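Long-range contacts in endo-beta-1,4-glucanase (cellulase B) (Bacillus halodurans, PDB 4V2X), which probably hydrolyses beta-glucan chains such as xyloglucan and beta-1,3-1,4-glucans, joining a family 5 catalytic module to an immunoglobulin-like module and a CBM46 carbohydrate-binding module: residues V90-E96 with W138-L144; R107-E113 with M147-D153; I98-Y103 with W371-F377. All coordinates share one frame; numbering follows the deposited sequence.

Interaction 1 of 3, residues V90-E96 with W138-L144; sequences VTRELIE and WALEEDL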
loop_
_atom_site.group_PDB
_atom_site.type_symbol
_atom_site.label_atom_id
_atom_site.label_comp_id
_atom_site.label_asym_id
_atom_site.label_seq_id
_atom_site.Cartn_x
_atom_site.Cartn_y
_atom_site.Cartn_z
ATOM N N VAL A 90 -15.821 -15.870 -34.893
ATOM C CA VAL A 90 -14.982 -14.854 -35.503
ATOM C C VAL A 90 -14.490 -15.331 -36.868
ATOM O O VAL A 90 -13.965 -16.440 -36.998
ATOM C CB VAL A 90 -13.767 -14.512 -34.615
ATOM C CG1 VAL A 90 -12.910 -13.434 -35.268
ATOM C CG2 VAL A 90 -14.233 -14.069 -33.222
ATOM N N THR A 91 -14.681 -14.500 -37.885
ATOM C CA THR A 91 -14.139 -14.781 -39.217
ATOM C C THR A 91 -12.871 -13.970 -39.444
ATOM O O THR A 91 -12.678 -12.913 -38.835
ATOM C CB THR A 91 -15.143 -14.419 -40.321
ATOM O OG1 THR A 91 -15.406 -13.011 -40.279
ATOM C CG2 THR A 91 -16.445 -15.190 -40.138
ATOM N N ARG A 92 -12.010 -14.445 -40.343
ATOM C CA ARG A 92 -10.850 -13.658 -40.734
ATOM C C ARG A 92 -11.303 -12.327 -41.335
ATOM O O ARG A 92 -10.656 -11.298 -41.145
ATOM C CB ARG A 92 -9.966 -14.411 -41.736
ATOM C CG ARG A 92 -8.608 -13.750 -41.893
ATOM C CD ARG A 92 -7.702 -14.438 -42.899
ATOM N NE ARG A 92 -6.302 -14.114 -42.621
ATOM C CZ ARG A 92 -5.731 -12.929 -42.832
ATOM N NH1 ARG A 92 -6.420 -11.911 -43.347
ATOM N NH2 ARG A 92 -4.450 -12.756 -42.525
ATOM N N GLU A 93 -12.418 -12.362 -42.059
ATOM C CA GLU A 93 -12.929 -11.180 -42.730
ATOM C C GLU A 93 -13.256 -10.063 -41.736
ATOM O O GLU A 93 -12.997 -8.899 -42.016
ATOM C CB GLU A 93 -14.153 -11.534 -43.578
ATOM C CG GLU A 93 -14.699 -10.369 -44.384
ATOM C CD GLU A 93 -15.592 -10.804 -45.536
ATOM O OE1 GLU A 93 -15.938 -12.001 -45.628
ATOM O OE2 GLU A 93 -15.949 -9.929 -46.349
ATOM N N LEU A 94 -13.804 -10.409 -40.577
ATOM C CA LEU A 94 -14.100 -9.384 -39.553
ATOM C C LEU A 94 -12.852 -8.596 -39.171
ATOM O O LEU A 94 -12.869 -7.364 -39.090
ATOM C CB LEU A 94 -14.689 -10.034 -38.301
ATOM C CG LEU A 94 -14.958 -9.090 -37.122
ATOM C CD1 LEU A 94 -15.943 -7.994 -37.513
ATOM C CD2 LEU A 94 -15.461 -9.896 -35.942
ATOM N N ILE A 95 -11.774 -9.325 -38.912
ATOM C CA ILE A 95 -10.505 -8.725 -38.528
ATOM C C ILE A 95 -9.937 -7.872 -39.676
ATOM O O ILE A 95 -9.474 -6.757 -39.450
ATOM C CB ILE A 95 -9.483 -9.801 -38.089
ATOM C CG1 ILE A 95 -10.054 -10.703 -36.980
ATOM C CG2 ILE A 95 -8.187 -9.152 -37.626
ATOM C CD1 ILE A 95 -10.579 -9.982 -35.752
ATOM N N GLU A 96 -9.983 -8.400 -40.899
ATOM C CA GLU A 96 -9.581 -7.644 -42.091
ATOM C C GLU A 96 -10.358 -6.339 -42.199
ATOM O O GLU A 96 -9.778 -5.286 -42.451
ATOM C CB GLU A 96 -9.830 -8.459 -43.364
ATOM C CG GLU A 96 -8.960 -9.696 -43.516
ATOM C CD GLU A 96 -9.429 -10.619 -44.634
ATOM O OE1 GLU A 96 -10.245 -10.198 -45.477
ATOM O OE2 GLU A 96 -8.977 -11.778 -44.671
ATOM N N TRP A 138 -4.596 -13.840 -36.807
ATOM C CA TRP A 138 -5.210 -13.054 -37.880
ATOM C C TRP A 138 -4.976 -11.560 -37.681
ATOM O O TRP A 138 -4.645 -10.840 -38.622
ATOM C CB TRP A 138 -6.714 -13.303 -37.963
ATOM C CG TRP A 138 -7.112 -14.611 -38.575
ATOM C CD1 TRP A 138 -6.390 -15.370 -39.460
ATOM C CD2 TRP A 138 -8.356 -15.294 -38.386
ATOM N NE1 TRP A 138 -7.106 -16.486 -39.821
ATOM C CE2 TRP A 138 -8.313 -16.466 -39.172
ATOM C CE3 TRP A 138 -9.502 -15.035 -37.624
ATOM C CZ2 TRP A 138 -9.371 -17.375 -39.215
ATOM C CZ3 TRP A 138 -10.552 -15.942 -37.668
ATOM C CH2 TRP A 138 -10.475 -17.100 -38.458
ATOM N N ALA A 139 -5.178 -11.098 -36.452
ATOM C CA ALA A 139 -4.943 -9.701 -36.117
ATOM C C ALA A 139 -3.485 -9.307 -36.347
ATOM O O ALA A 139 -3.201 -8.259 -36.931
ATOM C CB ALA A 139 -5.334 -9.447 -34.671
ATOM N N LEU A 140 -2.562 -10.146 -35.888
ATOM C CA LEU A 140 -1.136 -9.868 -36.078
ATOM C C LEU A 140 -0.785 -9.869 -37.572
ATOM O O LEU A 140 0.005 -9.040 -38.023
ATOM C CB LEU A 140 -0.259 -10.859 -35.308
ATOM C CG LEU A 140 -0.293 -10.791 -33.776
ATOM C CD1 LEU A 140 0.408 -11.995 -33.165
ATOM C CD2 LEU A 140 0.328 -9.498 -33.268
ATOM N N GLU A 141 -1.393 -10.777 -38.332
ATOM C CA GLU A 141 -1.190 -10.842 -39.792
ATOM C C GLU A 141 -1.674 -9.564 -40.479
ATOM O O GLU A 141 -1.099 -9.129 -41.481
ATOM C CB GLU A 141 -1.893 -12.063 -40.388
ATOM C CG GLU A 141 -1.173 -13.378 -40.103
ATOM C CD GLU A 141 -2.044 -14.612 -40.296
ATOM O OE1 GLU A 141 -3.111 -14.529 -40.940
ATOM O OE2 GLU A 141 -1.645 -15.686 -39.801
ATOM N N GLU A 142 -2.720 -8.960 -39.923
ATOM C CA GLU A 142 -3.237 -7.690 -40.417
ATOM C C GLU A 142 -2.485 -6.499 -39.831
ATOM O O GLU A 142 -2.944 -5.368 -39.939
ATOM C CB GLU A 142 -4.736 -7.580 -40.122
ATOM C CG GLU A 142 -5.591 -8.569 -40.895
ATOM C CD GLU A 142 -5.598 -8.289 -42.389
ATOM O OE1 GLU A 142 -5.715 -7.106 -42.766
ATOM O OE2 GLU A 142 -5.483 -9.246 -43.182
ATOM N N ASP A 143 -1.337 -6.758 -39.208
ATOM C CA ASP A 143 -0.450 -5.718 -38.699
ATOM C C ASP A 143 -1.001 -4.965 -37.488
ATOM O O ASP A 143 -0.554 -3.854 -37.186
ATOM C CB ASP A 143 -0.100 -4.715 -39.808
ATOM C CG ASP A 143 1.171 -3.955 -39.517
ATOM O OD1 ASP A 143 2.052 -4.510 -38.823
ATOM O OD2 ASP A 143 1.286 -2.798 -39.976
ATOM N N LEU A 144 -1.963 -5.570 -36.794
ATOM C CA LEU A 144 -2.540 -4.964 -35.607
ATOM C C LEU A 144 -1.748 -5.324 -34.367
ATOM O O LEU A 144 -1.148 -6.390 -34.288
ATOM C CB LEU A 144 -3.983 -5.435 -35.417
ATOM C CG LEU A 144 -4.938 -5.185 -36.582
ATOM C CD1 LEU A 144 -6.276 -5.853 -36.317
ATOM C CD2 LEU A 144 -5.115 -3.695 -36.820
HETATM O O HOH W 1 -4.680 -16.390 -42.428
#
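With CG turned anti to the backbone N (chi1 -166°) and the chain extended to NE, R92 lies over the indole of W138 and carries its guanidinium beyond the ring to two glutamates. The aliphatic part of the arginine covers one face of the indole: R92 CG stands 3.6 Å from the centroid of the W138 five-membered ring, almost on the ring normal, a CH-pi contact. Past the ring, the guanidinium is gripped at its edge. R92 NH2 gives a bond of 2.7 Å to E141 OE1, on the lone pair facing away from the other carboxylate oxygen, and these two flat groups are nearly coplanar. R92 NH1 is shared, bonding E142 OE2 at 2.8 Å and E96 OE2 of its own helix at 2.9 Å; the E142 carboxylate is turned 78° from the guanidinium plane. A water joins R92 NE to E141 OE1. The shared arginine probably offsets the repulsion between E96 and E142. Below this polar layer the packing is apolar, where I95 CG2 rests 3.6 Å from A139 CA and meets L144 CD1. I95, A139 and L144 reach I106 of strand 105-108. T91 OG1, also hydrogen-bonded to Y369 OH, accepts from L94 N as the N-cap of helix 92-100, while a Schellman motif at D143 closes helix 126-141. A salt-bridge network above an apolar seam joins neighbouring outer helices of a (beta/alpha)8 barrel.

Interaction 2 of 3, residues R107-E113 with M147-D153; sequences RIPVTWE and MINLHHD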
loop_
_atom_site.group_PDB
_atom_site.type_symbol
_atom_site.label_atom_id
_atom_site.label_comp_id
_atom_site.label_asym_id
_atom_site.label_seq_id
_atom_site.Cartn_x
_atom_site.Cartn_y
_atom_site.Cartn_z
ATOM N N ARG A 107 -8.385 -5.232 -28.994
ATOM C CA ARG A 107 -8.431 -5.893 -27.696
ATOM C C ARG A 107 -9.335 -7.109 -27.836
ATOM O O ARG A 107 -10.472 -6.994 -28.315
ATOM C CB ARG A 107 -8.970 -4.930 -26.633
ATOM C CG ARG A 107 -8.984 -5.482 -25.214
ATOM C CD ARG A 107 -9.001 -4.324 -24.233
ATOM N NE ARG A 107 -9.102 -4.669 -22.810
ATOM C CZ ARG A 107 -10.238 -4.790 -22.123
ATOM N NH1 ARG A 107 -11.420 -4.679 -22.725
ATOM N NH2 ARG A 107 -10.194 -5.046 -20.818
ATOM N N ILE A 108 -8.807 -8.269 -27.441
ATOM C CA ILE A 108 -9.526 -9.529 -27.470
ATOM C C ILE A 108 -9.743 -9.972 -26.024
ATOM O O ILE A 108 -8.928 -10.721 -25.456
ATOM C CB ILE A 108 -8.760 -10.604 -28.279
ATOM C CG1 ILE A 108 -8.502 -10.098 -29.708
ATOM C CG2 ILE A 108 -9.548 -11.914 -28.313
ATOM C CD1 ILE A 108 -7.516 -10.935 -30.500
ATOM N N PRO A 109 -10.829 -9.482 -25.400
ATOM C CA PRO A 109 -11.086 -9.903 -24.031
ATOM C C PRO A 109 -11.466 -11.382 -24.007
ATOM O O PRO A 109 -12.158 -11.850 -24.906
ATOM C CB PRO A 109 -12.258 -9.012 -23.601
ATOM C CG PRO A 109 -12.949 -8.654 -24.864
ATOM C CD PRO A 109 -11.868 -8.561 -25.901
ATOM N N VAL A 110 -10.979 -12.116 -23.016
ATOM C CA VAL A 110 -11.269 -13.545 -22.921
ATOM C C VAL A 110 -11.673 -13.889 -21.502
ATOM O O VAL A 110 -10.968 -13.555 -20.544
ATOM C CB VAL A 110 -10.059 -14.419 -23.311
ATOM C CG1 VAL A 110 -10.445 -15.892 -23.280
ATOM C CG2 VAL A 110 -9.534 -14.022 -24.685
ATOM N N THR A 111 -12.805 -14.565 -21.376
ATOM C CA THR A 111 -13.212 -15.139 -20.110
ATOM C C THR A 111 -12.814 -16.611 -20.144
ATOM O O THR A 111 -13.243 -17.350 -21.021
ATOM C CB THR A 111 -14.714 -14.980 -19.896
ATOM O OG1 THR A 111 -15.021 -13.582 -19.785
ATOM C CG2 THR A 111 -15.156 -15.691 -18.635
ATOM N N TRP A 112 -11.978 -17.021 -19.196
ATOM C CA TRP A 112 -11.424 -18.376 -19.188
ATOM C C TRP A 112 -12.273 -19.352 -18.384
ATOM O O TRP A 112 -12.355 -20.520 -18.735
ATOM C CB TRP A 112 -9.973 -18.335 -18.713
ATOM C CG TRP A 112 -9.152 -17.432 -19.577
ATOM C CD1 TRP A 112 -8.858 -16.121 -19.340
ATOM C CD2 TRP A 112 -8.569 -17.751 -20.842
ATOM N NE1 TRP A 112 -8.114 -15.604 -20.373
ATOM C CE2 TRP A 112 -7.917 -16.588 -21.308
ATOM C CE3 TRP A 112 -8.542 -18.907 -21.636
ATOM C CZ2 TRP A 112 -7.238 -16.549 -22.520
ATOM C CZ3 TRP A 112 -7.866 -18.865 -22.831
ATOM C CH2 TRP A 112 -7.223 -17.693 -23.268
ATOM N N GLU A 113 -12.913 -18.866 -17.320
ATOM C CA GLU A 113 -13.923 -19.650 -16.610
ATOM C C GLU A 113 -14.889 -20.290 -17.619
ATOM O O GLU A 113 -15.307 -19.637 -18.579
ATOM C CB GLU A 113 -14.691 -18.760 -15.630
ATOM C CG GLU A 113 -15.596 -19.520 -14.670
ATOM C CD GLU A 113 -14.885 -20.013 -13.414
ATOM O OE1 GLU A 113 -13.673 -20.280 -13.439
ATOM O OE2 GLU A 113 -15.555 -20.138 -12.374
ATOM N N MET A 147 -4.274 -7.079 -27.649
ATOM C CA MET A 147 -4.283 -7.201 -26.192
ATOM C C MET A 147 -5.210 -8.333 -25.804
ATOM O O MET A 147 -6.364 -8.350 -26.218
ATOM C CB MET A 147 -4.767 -5.901 -25.533
ATOM C CG MET A 147 -4.680 -5.880 -24.009
ATOM S SD MET A 147 -5.424 -4.428 -23.221
ATOM C CE MET A 147 -4.677 -3.085 -24.140
ATOM N N ILE A 148 -4.701 -9.276 -25.014
ATOM C CA ILE A 148 -5.535 -10.312 -24.425
ATOM C C ILE A 148 -5.470 -10.179 -22.908
ATOM O O ILE A 148 -4.533 -9.581 -22.361
ATOM C CB ILE A 148 -5.114 -11.742 -24.833
ATOM C CG1 ILE A 148 -3.676 -12.034 -24.398
ATOM C CG2 ILE A 148 -5.296 -11.942 -26.336
ATOM C CD1 ILE A 148 -3.280 -13.485 -24.579
ATOM N N ASN A 149 -6.457 -10.751 -22.233
ATOM C CA ASN A 149 -6.559 -10.615 -20.788
ATOM C C ASN A 149 -7.248 -11.802 -20.117
ATOM O O ASN A 149 -7.512 -12.809 -20.761
ATOM C CB ASN A 149 -7.308 -9.316 -20.461
ATOM C CG ASN A 149 -8.790 -9.375 -20.812
ATOM O OD1 ASN A 149 -9.337 -10.437 -21.113
ATOM N ND2 ASN A 149 -9.454 -8.216 -20.755
ATOM N N LEU A 150 -7.504 -11.679 -18.817
ATOM C CA LEU A 150 -8.558 -12.455 -18.161
ATOM C C LEU A 150 -9.673 -11.455 -17.978
ATOM O O LEU A 150 -9.433 -10.369 -17.441
ATOM C CB LEU A 150 -8.134 -13.005 -16.794
ATOM C CG LEU A 150 -6.719 -13.529 -16.593
ATOM C CD1 LEU A 150 -6.562 -14.020 -15.161
ATOM C CD2 LEU A 150 -6.390 -14.628 -17.590
ATOM N N HIS A 151 -10.879 -11.787 -18.431
ATOM C CA HIS A 151 -11.943 -10.781 -18.489
ATOM C C HIS A 151 -12.973 -10.951 -17.376
ATOM O O HIS A 151 -12.735 -10.492 -16.266
ATOM C CB HIS A 151 -12.568 -10.748 -19.877
ATOM C CG HIS A 151 -13.282 -9.473 -20.175
ATOM N ND1 HIS A 151 -12.621 -8.312 -20.512
ATOM C CD2 HIS A 151 -14.599 -9.176 -20.195
ATOM C CE1 HIS A 151 -13.505 -7.359 -20.745
ATOM N NE2 HIS A 151 -14.712 -7.853 -20.540
ATOM N N HIS A 152 -14.094 -11.621 -17.637
ATOM C CA HIS A 152 -15.141 -11.745 -16.629
ATOM C C HIS A 152 -14.795 -12.721 -15.507
ATOM O O HIS A 152 -15.517 -12.798 -14.522
ATOM C CB HIS A 152 -16.490 -12.061 -17.263
ATOM C CG HIS A 152 -17.044 -10.910 -18.040
ATOM N ND1 HIS A 152 -17.652 -11.048 -19.269
ATOM C CD2 HIS A 152 -17.054 -9.586 -17.763
ATOM C CE1 HIS A 152 -18.032 -9.858 -19.702
ATOM N NE2 HIS A 152 -17.667 -8.955 -18.815
ATOM N N ASP A 153 -13.662 -13.415 -15.643
ATOM C CA ASP A 153 -13.011 -14.046 -14.498
ATOM C C ASP A 153 -12.927 -13.083 -13.309
ATOM O O ASP A 153 -12.987 -13.511 -12.163
ATOM C CB ASP A 153 -11.619 -14.502 -14.895
ATOM C CG ASP A 153 -11.659 -15.487 -16.030
ATOM O OD1 ASP A 153 -11.939 -16.677 -15.762
ATOM O OD2 ASP A 153 -11.461 -15.055 -17.194
#
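Two neighbouring parallel strands of the (beta/alpha)8 barrel, 105-108 and 145-149, meet here and run on into the loops that follow. R107 and M147 pair in the sheet, and I108 N donates to M147 O at 2.7 Å. Toward the C-terminal ends of the strands, side-chain bonds mix with backbone ones. N149 holds its CG between the backbone N and the carbonyl carbon (chi1 70°), which brings OD1 to V110 N at 3.0 Å, while ND2 donates to H151 ND1 within the plane of the imidazole and also bonds E193. P109 CB lies over a face of that ring, 3.5 Å from the H151 centroid, in a CH-pi contact. Further along, H151 N binds V110 O, and H152 N reaches T111 OG1 at 3.1 Å, a hydroxyl also hydrogen-bonded to D76 O. W112 NE1 donates to N149 O at 2.9 Å, lying in the carbonyl plane on a lone pair, and W112 CD1 also packs against L150 CD2. The carboxylate of D153 closes the far end as a fork. Its OD2 accepts from W112 N at 2.9 Å and its OD1 from E113 N at 2.9 Å, each through the syn lone pair, so two successive amides fix the rotation of the group; OD1 also binds W157. R107 projects with M147 to the other side of the sheet from I108 and I148, and its guanidinium forms salt bridges with E193 and E319 and hydrogen bonds with N196 and N70. This C-terminal end of the barrel is where family 5 enzymes carry their active-site cleft, which the cluster probably borders. Helix 126-141 is the beta-alpha-beta crossover: I108, V110 and W112 pack on it, whereas I148, L150 and W112 reach helix 165-183.

Interaction 3 of 3, residues I98-Y103 with W371-F377; sequences IADEGY and WYDQELF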
loop_
_atom_site.group_PDB
_atom_site.type_symbol
_atom_site.label_atom_id
_atom_site.label_comp_id
_atom_site.label_asym_id
_atom_site.label_seq_id
_atom_site.Cartn_x
_atom_site.Cartn_y
_atom_site.Cartn_z
ATOM N N ILE A 98 -12.107 -4.627 -39.896
ATOM C CA ILE A 98 -11.792 -3.691 -38.821
ATOM C C ILE A 98 -10.469 -2.980 -39.099
ATOM O O ILE A 98 -10.347 -1.775 -38.896
ATOM C CB ILE A 98 -11.798 -4.402 -37.440
ATOM C CG1 ILE A 98 -13.249 -4.661 -36.992
ATOM C CG2 ILE A 98 -11.041 -3.602 -36.381
ATOM C CD1 ILE A 98 -14.104 -3.411 -36.820
ATOM N N ALA A 99 -9.482 -3.726 -39.580
ATOM C CA ALA A 99 -8.202 -3.139 -39.936
ATOM C C ALA A 99 -8.370 -2.127 -41.070
ATOM O O ALA A 99 -7.766 -1.055 -41.044
ATOM C CB ALA A 99 -7.212 -4.227 -40.324
ATOM N N ASP A 100 -9.198 -2.473 -42.052
ATOM C CA ASP A 100 -9.431 -1.611 -43.215
ATOM C C ASP A 100 -10.154 -0.319 -42.856
ATOM O O ASP A 100 -9.970 0.691 -43.531
ATOM C CB ASP A 100 -10.212 -2.355 -44.300
ATOM C CG ASP A 100 -9.372 -3.402 -45.018
ATOM O OD1 ASP A 100 -8.125 -3.356 -44.925
ATOM O OD2 ASP A 100 -9.967 -4.271 -45.685
ATOM N N GLU A 101 -10.957 -0.348 -41.794
ATOM C CA GLU A 101 -11.609 0.866 -41.295
ATOM C C GLU A 101 -10.626 1.831 -40.621
ATOM O O GLU A 101 -10.978 2.981 -40.359
ATOM C CB GLU A 101 -12.753 0.515 -40.331
ATOM C CG GLU A 101 -13.965 -0.137 -40.987
ATOM C CD GLU A 101 -14.610 0.737 -42.047
ATOM O OE1 GLU A 101 -15.152 1.801 -41.705
ATOM O OE2 GLU A 101 -14.583 0.346 -43.232
ATOM N N GLY A 102 -9.410 1.370 -40.327
ATOM C CA GLY A 102 -8.341 2.237 -39.834
ATOM C C GLY A 102 -7.887 1.957 -38.409
ATOM O O GLY A 102 -7.028 2.668 -37.882
ATOM N N TYR A 103 -8.455 0.928 -37.786
ATOM C CA TYR A 103 -8.019 0.510 -36.456
ATOM C C TYR A 103 -6.631 -0.112 -36.522
ATOM O O TYR A 103 -6.329 -0.879 -37.437
ATOM C CB TYR A 103 -9.052 -0.427 -35.807
ATOM C CG TYR A 103 -10.308 0.331 -35.436
ATOM C CD1 TYR A 103 -10.330 1.161 -34.322
ATOM C CD2 TYR A 103 -11.455 0.261 -36.223
ATOM C CE1 TYR A 103 -11.460 1.884 -33.991
ATOM C CE2 TYR A 103 -12.594 0.989 -35.901
ATOM C CZ TYR A 103 -12.593 1.797 -34.787
ATOM O OH TYR A 103 -13.713 2.529 -34.455
ATOM N N TRP A 371 -20.947 -0.384 -40.513
ATOM C CA TRP A 371 -21.390 0.265 -39.276
ATOM C C TRP A 371 -22.909 0.388 -39.246
ATOM O O TRP A 371 -23.520 0.839 -40.229
ATOM C CB TRP A 371 -20.703 1.624 -39.096
ATOM C CG TRP A 371 -19.214 1.477 -39.030
ATOM C CD1 TRP A 371 -18.330 1.647 -40.053
ATOM C CD2 TRP A 371 -18.438 1.060 -37.895
ATOM N NE1 TRP A 371 -17.053 1.377 -39.625
ATOM C CE2 TRP A 371 -17.090 1.013 -38.308
ATOM C CE3 TRP A 371 -18.748 0.735 -36.568
ATOM C CZ2 TRP A 371 -16.058 0.662 -37.448
ATOM C CZ3 TRP A 371 -17.718 0.385 -35.714
ATOM C CH2 TRP A 371 -16.389 0.352 -36.158
ATOM N N TYR A 372 -23.522 -0.021 -38.128
ATOM C CA TYR A 372 -24.958 0.187 -37.944
ATOM C C TYR A 372 -25.265 1.676 -38.008
ATOM O O TYR A 372 -26.283 2.074 -38.577
ATOM C CB TYR A 372 -25.467 -0.365 -36.614
ATOM C CG TYR A 372 -25.569 -1.869 -36.545
ATOM C CD1 TYR A 372 -26.627 -2.549 -37.148
ATOM C CD2 TYR A 372 -24.621 -2.612 -35.857
ATOM C CE1 TYR A 372 -26.722 -3.933 -37.074
ATOM C CE2 TYR A 372 -24.711 -3.986 -35.776
ATOM C CZ TYR A 372 -25.755 -4.644 -36.385
ATOM O OH TYR A 372 -25.806 -6.018 -36.300
ATOM N N ASP A 373 -24.375 2.481 -37.428
ATOM C CA ASP A 373 -24.539 3.938 -37.368
ATOM C C ASP A 373 -23.338 4.599 -38.034
ATOM O O ASP A 373 -22.313 4.869 -37.398
ATOM C CB ASP A 373 -24.682 4.397 -35.915
ATOM C CG ASP A 373 -24.971 5.890 -35.791
ATOM O OD1 ASP A 373 -24.864 6.613 -36.805
ATOM O OD2 ASP A 373 -25.319 6.348 -34.678
ATOM N N GLN A 374 -23.482 4.866 -39.327
ATOM C CA GLN A 374 -22.395 5.453 -40.106
ATOM C C GLN A 374 -22.047 6.846 -39.601
ATOM O O GLN A 374 -20.895 7.251 -39.662
ATOM C CB GLN A 374 -22.759 5.532 -41.584
ATOM C CG GLN A 374 -21.577 5.878 -42.481
ATOM C CD GLN A 374 -20.502 4.811 -42.465
ATOM O OE1 GLN A 374 -20.797 3.625 -42.576
ATOM N NE2 GLN A 374 -19.248 5.224 -42.335
ATOM N N GLU A 375 -23.047 7.579 -39.117
ATOM C CA GLU A 375 -22.828 8.921 -38.589
ATOM C C GLU A 375 -21.896 8.876 -37.379
ATOM O O GLU A 375 -20.973 9.685 -37.255
ATOM C CB GLU A 375 -24.166 9.551 -38.222
ATOM C CG GLU A 375 -24.145 11.053 -38.040
ATOM C CD GLU A 375 -25.522 11.612 -37.743
ATOM O OE1 GLU A 375 -26.346 10.875 -37.170
ATOM O OE2 GLU A 375 -25.770 12.800 -38.068
ATOM N N LEU A 376 -22.111 7.909 -36.498
ATOM C CA LEU A 376 -21.243 7.759 -35.337
ATOM C C LEU A 376 -19.833 7.398 -35.771
ATOM O O LEU A 376 -18.862 7.981 -35.273
ATOM C CB LEU A 376 -21.783 6.705 -34.372
ATOM C CG LEU A 376 -20.915 6.436 -33.140
ATOM C CD1 LEU A 376 -20.765 7.695 -32.290
ATOM C CD2 LEU A 376 -21.516 5.288 -32.340
ATOM N N PHE A 377 -19.700 6.431 -36.677
ATOM C CA PHE A 377 -18.374 6.066 -37.136
ATOM C C PHE A 377 -17.663 7.235 -37.804
ATOM O O PHE A 377 -16.488 7.476 -37.533
ATOM C CB PHE A 377 -18.358 4.873 -38.081
ATOM C CG PHE A 377 -16.977 4.535 -38.533
ATOM C CD1 PHE A 377 -16.068 3.985 -37.633
ATOM C CD2 PHE A 377 -16.541 4.853 -39.811
ATOM C CE1 PHE A 377 -14.769 3.723 -38.014
ATOM C CE2 PHE A 377 -15.241 4.587 -40.199
ATOM C CZ PHE A 377 -14.355 4.018 -39.302
HETATM O O HOH W 2 -16.960 3.346 -43.077
#
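E101 OE1 is gripped from two directions, by the indole of W371 and by a water. W371 NE1 donates to it at 2.8 Å with an N-H...O angle of 158°; the oxygen lies in the plane of the indole, whereas the donor stands well above the plane of the carboxylate. The water gives its bond to the same oxygen and accepts one from Q374 NE2, tying E101 to the first turn of helix 374-385. A bend in the glutamate chain at chi2 (-60°) folds the carboxylate back toward the tryptophan. E101 OE1 also comes within 3.2 Å of F377 CE2, a plain van der Waals contact. F377, its CG anti to the backbone N (chi1 180°), slides its ring over one face of the W371 indole, and W371 NE1 lies above the centre of the phenyl. The indole nitrogen therefore meets a carboxylate in its plane and a phenyl over its face. Y103 completes the cluster edge-on: Y103 CE2 meets W371 CZ2 at 3.8 Å, each atom near the plane of the other ring, while Y103 OH lies at the edge of the F377 ring. G102, with positive phi, ends helix 92-100 in a Schellman motif, and D373 OD1 caps helix 374-385 by accepting from L376 N. F364 meets W371 and W384 meets Y103 edge-to-face, and W69 adds another ring beside Y103. This aromatic cluster with a polar border joins the first and last outer helices of the (beta/alpha)8 barrel, which come after strands 68-70 and 354-357, where the barrel closes.

In the fold
The three contacts illustrate how chemistry follows position in a barrel enzyme. Interaction 2 is buried, between adjacent strands and their loops, and is dominated by backbone amides and carbonyls bonded to one another and to side chains. Interaction 1, partly buried, ties together the outer helices flanking strand 105-108 and depends on charge pairing above apolar packing. Interaction 3 is also buried but mainly aromatic, and it brings together parts 268 residues apart in sequence. Interactions 1 and 3 share helix 92-100, near its start and its end, and they touch where L144 packs against A99 and Y103. Interaction 2 takes up the chain just after that helix.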